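Local atomic coordinates of Peptide/nickel transport system substrate-binding protein (Listeria monocytogenes serotype 1/2a, PDB entry 5KZT), a protein that binds peptides and probably delivers them to a membrane transporter as the solute-binding component of a peptide uptake system. Residues S315-T327 and E334-Y346. Residues are numbered along the deposited sequence; the frame is centred on the assembly and turned at random.
Sequences SKPANNLVPEGFT and EDYTKESGKHLEY
V322 lays CB and both methyls against the CD1-CE1 bond of Y336, CG2 coming within 3.6 Å of CE1, and the two side chains cross at about a right angle. Y336 gets there with CG anti to its own nitrogen (chi1 -180°), while its CB lies beside the methyl of T327 and its hydroxyl bonds to M477 O. Next to this apolar patch, CG2 of T337 presses on V322 O, and OG1 of T337 faces CG of E324.

Strand 316-317, paired with strand 491-503, runs into the loop that helix 336-340 covers, with helix 471-487 alongside. The short helix shows how an N-cap can serve two chain segments at once. D335 receives T337 N on OD1, capping the helix, and turns the syn lone pair of OD2 to G325 N at 2.7 Å, gripping the type II turn P323-F326. A water accepts from T327 N and lies 2.7 Å from both P323 O and D335 OD1, while Y336 N bonds to T327 O.

Past the other end, N320 ND2 donates to G341 O over 2.8 Å and also bonds E481; OD1 of N320 takes a water shared with T337 O. The amide stands nearly perpendicular to the H343 ring and meets its edge. H343 N bonds to N319 O, NE2 donates to S340 OG, itself bonded to E481, and ND1 meets T486. With both amide protons of N320 and both carboxylate oxygens of D335 engaged, polar bonding at the two ends of the helix probably sets its position on the 319-327 loop, with T337 packed against V322 O and E324 between them and V322-Y336 to one side.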
loop_
_atom_site.group_PDB
_atom_site.type_symbol
_atom_site.label_atom_id
_atom_site.label_comp_id
_atom_site.label_asym_id
_atom_site.label_seq_id
_atom_site.Cartn_x
_atom_site.Cartn_y
_atom_site.Cartn_z
ATOM N N SER A 315 -11.952 -1.703 -13.386
ATOM C CA SER A 315 -11.255 -0.467 -13.030
ATOM C C SER A 315 -11.910 0.678 -13.776
ATOM O O SER A 315 -12.460 0.487 -14.859
ATOM C CB SER A 315 -9.765 -0.536 -13.381
ATOM O OG SER A 315 -9.088 -1.514 -12.608
ATOM N N LYS A 316 -11.889 1.865 -13.188
ATOM C CA LYS A 316 -12.438 3.030 -13.876
ATOM C C LYS A 316 -11.533 4.250 -13.769
ATOM O O LYS A 316 -10.683 4.288 -12.887
ATOM C CB LYS A 316 -13.853 3.334 -13.395
ATOM C CG LYS A 316 -14.026 3.722 -11.941
ATOM C CD LYS A 316 -15.529 3.699 -11.620
ATOM C CE LYS A 316 -15.870 4.571 -10.417
ATOM N NZ LYS A 316 -15.601 3.868 -9.139
ATOM N N PRO A 317 -11.689 5.213 -14.712
ATOM C CA PRO A 317 -10.875 6.423 -14.681
ATOM C C PRO A 317 -10.959 7.146 -13.360
ATOM O O PRO A 317 -12.007 7.145 -12.720
ATOM C CB PRO A 317 -11.477 7.283 -15.787
ATOM C CG PRO A 317 -11.994 6.288 -16.755
ATOM C CD PRO A 317 -12.600 5.229 -15.879
ATOM N N ALA A 318 -9.831 7.728 -12.963
ATOM C CA ALA A 318 -9.713 8.499 -11.743
ATOM C C ALA A 318 -9.382 9.926 -12.136
ATOM O O ALA A 318 -8.497 10.151 -12.969
ATOM C CB ALA A 318 -8.604 7.932 -10.878
ATOM N N ASN A 319 -10.107 10.872 -11.548
ATOM C CA ASN A 319 -9.808 12.306 -11.645
ATOM C C ASN A 319 -9.626 12.916 -10.252
ATOM O O ASN A 319 -9.809 14.130 -10.037
ATOM C CB ASN A 319 -10.931 12.992 -12.395
ATOM C CG ASN A 319 -11.108 12.444 -13.794
ATOM O OD1 ASN A 319 -12.126 11.833 -14.109
ATOM N ND2 ASN A 319 -10.127 12.642 -14.629
ATOM N N ASN A 320 -9.289 12.039 -9.303
ATOM C CA ASN A 320 -8.994 12.360 -7.925
ATOM C C ASN A 320 -7.936 11.377 -7.425
ATOM O O ASN A 320 -7.896 10.201 -7.835
ATOM C CB ASN A 320 -10.213 12.191 -7.034
ATOM C CG ASN A 320 -11.372 13.074 -7.440
ATOM O OD1 ASN A 320 -12.128 12.729 -8.343
ATOM N ND2 ASN A 320 -11.509 14.219 -6.777
ATOM N N LEU A 321 -7.109 11.841 -6.505
ATOM C CA LEU A 321 -6.209 10.975 -5.762
ATOM C C LEU A 321 -6.979 10.075 -4.806
ATOM O O LEU A 321 -6.708 8.865 -4.712
ATOM C CB LEU A 321 -5.204 11.814 -4.975
ATOM C CG LEU A 321 -4.315 11.041 -4.026
ATOM C CD1 LEU A 321 -3.546 9.956 -4.763
ATOM C CD2 LEU A 321 -3.393 12.006 -3.290
ATOM N N VAL A 322 -7.924 10.670 -4.082
ATOM C CA VAL A 322 -8.767 9.938 -3.147
ATOM C C VAL A 322 -9.810 9.173 -3.970
ATOM O O VAL A 322 -10.428 9.746 -4.849
ATOM C CB VAL A 322 -9.433 10.874 -2.118
ATOM C CG1 VAL A 322 -10.446 10.117 -1.258
ATOM C CG2 VAL A 322 -8.369 11.562 -1.258
ATOM N N PRO A 323 -9.948 7.858 -3.737
ATOM C CA PRO A 323 -10.875 7.066 -4.531
ATOM C C PRO A 323 -12.341 7.339 -4.176
ATOM O O PRO A 323 -12.642 7.683 -3.037
ATOM C CB PRO A 323 -10.472 5.625 -4.215
ATOM C CG PRO A 323 -9.846 5.711 -2.877
ATOM C CD PRO A 323 -9.121 7.010 -2.866
ATOM N N GLU A 324 -13.222 7.205 -5.168
ATOM C CA GLU A 324 -14.667 7.352 -4.942
ATOM C C GLU A 324 -15.146 6.209 -4.076
ATOM O O GLU A 324 -14.633 5.110 -4.175
ATOM C CB GLU A 324 -15.445 7.288 -6.237
ATOM C CG GLU A 324 -15.157 8.392 -7.225
ATOM C CD GLU A 324 -16.093 8.299 -8.398
ATOM O OE1 GLU A 324 -17.141 8.994 -8.381
ATOM O OE2 GLU A 324 -15.808 7.484 -9.303
ATOM N N GLY A 325 -16.135 6.479 -3.238
ATOM C CA GLY A 325 -16.808 5.453 -2.453
ATOM C C GLY A 325 -16.078 5.025 -1.189
ATOM O O GLY A 325 -16.451 4.028 -0.591
ATOM N N PHE A 326 -15.060 5.783 -0.772
ATOM C CA PHE A 326 -14.179 5.369 0.311
ATOM C C PHE A 326 -14.313 6.167 1.617
ATOM O O PHE A 326 -14.329 5.593 2.708
ATOM C CB PHE A 326 -12.716 5.413 -0.172
ATOM C CG PHE A 326 -11.735 4.937 0.869
ATOM C CD1 PHE A 326 -11.810 3.641 1.349
ATOM C CD2 PHE A 326 -10.765 5.791 1.394
ATOM C CE1 PHE A 326 -10.920 3.191 2.332
ATOM C CE2 PHE A 326 -9.883 5.352 2.372
ATOM C CZ PHE A 326 -9.956 4.059 2.831
ATOM N N THR A 327 -14.380 7.484 1.509
ATOM C CA THR A 327 -14.370 8.364 2.677
ATOM C C THR A 327 -15.398 9.506 2.500
ATOM O O THR A 327 -15.582 10.010 1.402
ATOM C CB THR A 327 -12.940 8.896 2.898
ATOM O OG1 THR A 327 -12.902 9.685 4.077
ATOM C CG2 THR A 327 -12.471 9.727 1.746
ATOM N N GLU A 334 -21.503 13.158 2.576
ATOM C CA GLU A 334 -21.214 13.160 1.139
ATOM C C GLU A 334 -19.786 12.731 0.860
ATOM O O GLU A 334 -18.868 13.028 1.626
ATOM C CB GLU A 334 -21.481 14.535 0.518
ATOM C CG GLU A 334 -22.934 14.956 0.512
ATOM C CD GLU A 334 -23.806 14.170 -0.461
ATOM O OE1 GLU A 334 -23.325 13.308 -1.218
ATOM O OE2 GLU A 334 -25.007 14.419 -0.447
ATOM N N ASP A 335 -19.604 12.026 -0.258
ATOM C CA ASP A 335 -18.297 11.528 -0.700
ATOM C C ASP A 335 -17.292 12.658 -0.891
ATOM O O ASP A 335 -17.599 13.662 -1.560
ATOM C CB ASP A 335 -18.442 10.787 -2.031
ATOM C CG ASP A 335 -17.270 9.888 -2.339
ATOM O OD1 ASP A 335 -16.096 10.281 -2.145
ATOM O OD2 ASP A 335 -17.533 8.747 -2.797
ATOM N N TYR A 336 -16.103 12.478 -0.314
ATOM C CA TYR A 336 -14.961 13.392 -0.532
ATOM C C TYR A 336 -14.806 13.786 -1.997
ATOM O O TYR A 336 -14.660 14.973 -2.301
ATOM C CB TYR A 336 -13.663 12.716 -0.075
ATOM C CG TYR A 336 -12.410 13.554 -0.245
ATOM C CD1 TYR A 336 -11.730 13.588 -1.465
ATOM C CD2 TYR A 336 -11.887 14.295 0.821
ATOM C CE1 TYR A 336 -10.578 14.338 -1.628
ATOM C CE2 TYR A 336 -10.723 15.041 0.664
ATOM C CZ TYR A 336 -10.075 15.061 -0.554
ATOM O OH TYR A 336 -8.921 15.813 -0.731
ATOM N N THR A 337 -14.857 12.796 -2.903
ATOM C CA THR A 337 -14.656 13.067 -4.342
ATOM C C THR A 337 -15.719 13.959 -4.980
ATOM O O THR A 337 -15.400 14.740 -5.875
ATOM C CB THR A 337 -14.542 11.780 -5.195
ATOM O OG1 THR A 337 -15.710 10.978 -5.043
ATOM C CG2 THR A 337 -13.363 11.004 -4.805
ATOM N N LYS A 338 -16.967 13.851 -4.528
ATOM C CA LYS A 338 -18.042 14.751 -4.990
ATOM C C LYS A 338 -17.781 16.210 -4.527
ATOM O O LYS A 338 -17.952 17.161 -5.299
ATOM C CB LYS A 338 -19.407 14.220 -4.508
ATOM C CG LYS A 338 -20.629 15.042 -4.888
ATOM C CD LYS A 338 -21.881 14.611 -4.116
ATOM C CE LYS A 338 -23.115 15.422 -4.510
ATOM N NZ LYS A 338 -22.953 16.875 -4.233
ATOM N N GLU A 339 -17.340 16.376 -3.284
ATOM C CA GLU A 339 -16.999 17.709 -2.744
ATOM C C GLU A 339 -15.751 18.295 -3.395
ATOM O O GLU A 339 -15.683 19.491 -3.617
ATOM C CB GLU A 339 -16.832 17.668 -1.217
ATOM C CG GLU A 339 -18.085 17.192 -0.501
ATOM C CD GLU A 339 -17.972 17.217 1.000
ATOM O OE1 GLU A 339 -16.852 17.096 1.541
ATOM O OE2 GLU A 339 -19.021 17.345 1.636
ATOM N N SER A 340 -14.761 17.455 -3.686
ATOM C CA SER A 340 -13.533 17.906 -4.342
ATOM C C SER A 340 -13.744 18.263 -5.812
ATOM O O SER A 340 -13.055 19.140 -6.345
ATOM C CB SER A 340 -12.459 16.828 -4.254
ATOM O OG SER A 340 -11.184 17.367 -4.543
ATOM N N GLY A 341 -14.672 17.557 -6.462
ATOM C CA GLY A 341 -14.840 17.624 -7.909
ATOM C C GLY A 341 -13.727 16.941 -8.678
ATOM O O GLY A 341 -12.755 16.394 -8.095
ATOM N N LYS A 342 -13.851 16.977 -9.999
ATOM C CA LYS A 342 -12.839 16.381 -10.865
ATOM C C LYS A 342 -11.649 17.331 -11.024
ATOM O O LYS A 342 -11.820 18.538 -10.992
ATOM C CB LYS A 342 -13.429 16.019 -12.222
ATOM C CG LYS A 342 -14.461 14.913 -12.151
ATOM C CD LYS A 342 -15.082 14.680 -13.516
ATOM C CE LYS A 342 -16.009 13.474 -13.553
ATOM N NZ LYS A 342 -17.065 13.519 -12.496
ATOM N N HIS A 343 -10.458 16.752 -11.178
ATOM C CA HIS A 343 -9.236 17.482 -11.472
ATOM C C HIS A 343 -8.497 16.851 -12.639
ATOM O O HIS A 343 -8.557 15.632 -12.813
ATOM C CB HIS A 343 -8.328 17.456 -10.248
ATOM C CG HIS A 343 -9.012 17.877 -9.001
ATOM N ND1 HIS A 343 -9.030 19.184 -8.570
ATOM C CD2 HIS A 343 -9.734 17.170 -8.103
ATOM C CE1 HIS A 343 -9.729 19.261 -7.452
ATOM N NE2 HIS A 343 -10.174 18.055 -7.151
ATOM N N LEU A 344 -7.804 17.682 -13.424
ATOM C CA LEU A 344 -6.925 17.228 -14.517
ATOM C C LEU A 344 -7.589 16.176 -15.423
ATOM O O LEU A 344 -7.095 15.049 -15.589
ATOM C CB LEU A 344 -5.599 16.679 -13.964
ATOM C CG LEU A 344 -4.802 17.619 -13.044
ATOM C CD1 LEU A 344 -3.657 16.841 -12.388
ATOM C CD2 LEU A 344 -4.285 18.841 -13.770
ATOM N N GLU A 345 -8.721 16.570 -15.988
ATOM C CA GLU A 345 -9.459 15.735 -16.925
ATOM C C GLU A 345 -8.763 15.666 -18.278
ATOM O O GLU A 345 -8.232 16.663 -18.762
ATOM C CB GLU A 345 -10.892 16.250 -17.088
ATOM C CG GLU A 345 -11.711 16.127 -15.809
ATOM C CD GLU A 345 -13.145 16.600 -15.974
ATOM O OE1 GLU A 345 -13.952 15.866 -16.564
ATOM O OE2 GLU A 345 -13.470 17.696 -15.487
ATOM N N TYR A 346 -8.782 14.485 -18.880
ATOM C CA TYR A 346 -8.269 14.278 -20.234
ATOM C C TYR A 346 -8.738 15.338 -21.222
ATOM O O TYR A 346 -9.942 15.544 -21.388
ATOM C CB TYR A 346 -8.703 12.911 -20.727
ATOM C CG TYR A 346 -8.434 12.631 -22.195
ATOM C CD1 TYR A 346 -7.130 12.588 -22.693
ATOM C CD2 TYR A 346 -9.486 12.386 -23.080
ATOM C CE1 TYR A 346 -6.882 12.312 -24.027
ATOM C CE2 TYR A 346 -9.244 12.102 -24.410
ATOM C CZ TYR A 346 -7.954 12.069 -24.878
ATOM O OH TYR A 346 -7.737 11.781 -26.195
HETATM O O HOH W 1 -14.742 13.830 -8.454
HETATM O O HOH W 2 -14.216 8.626 -1.034
#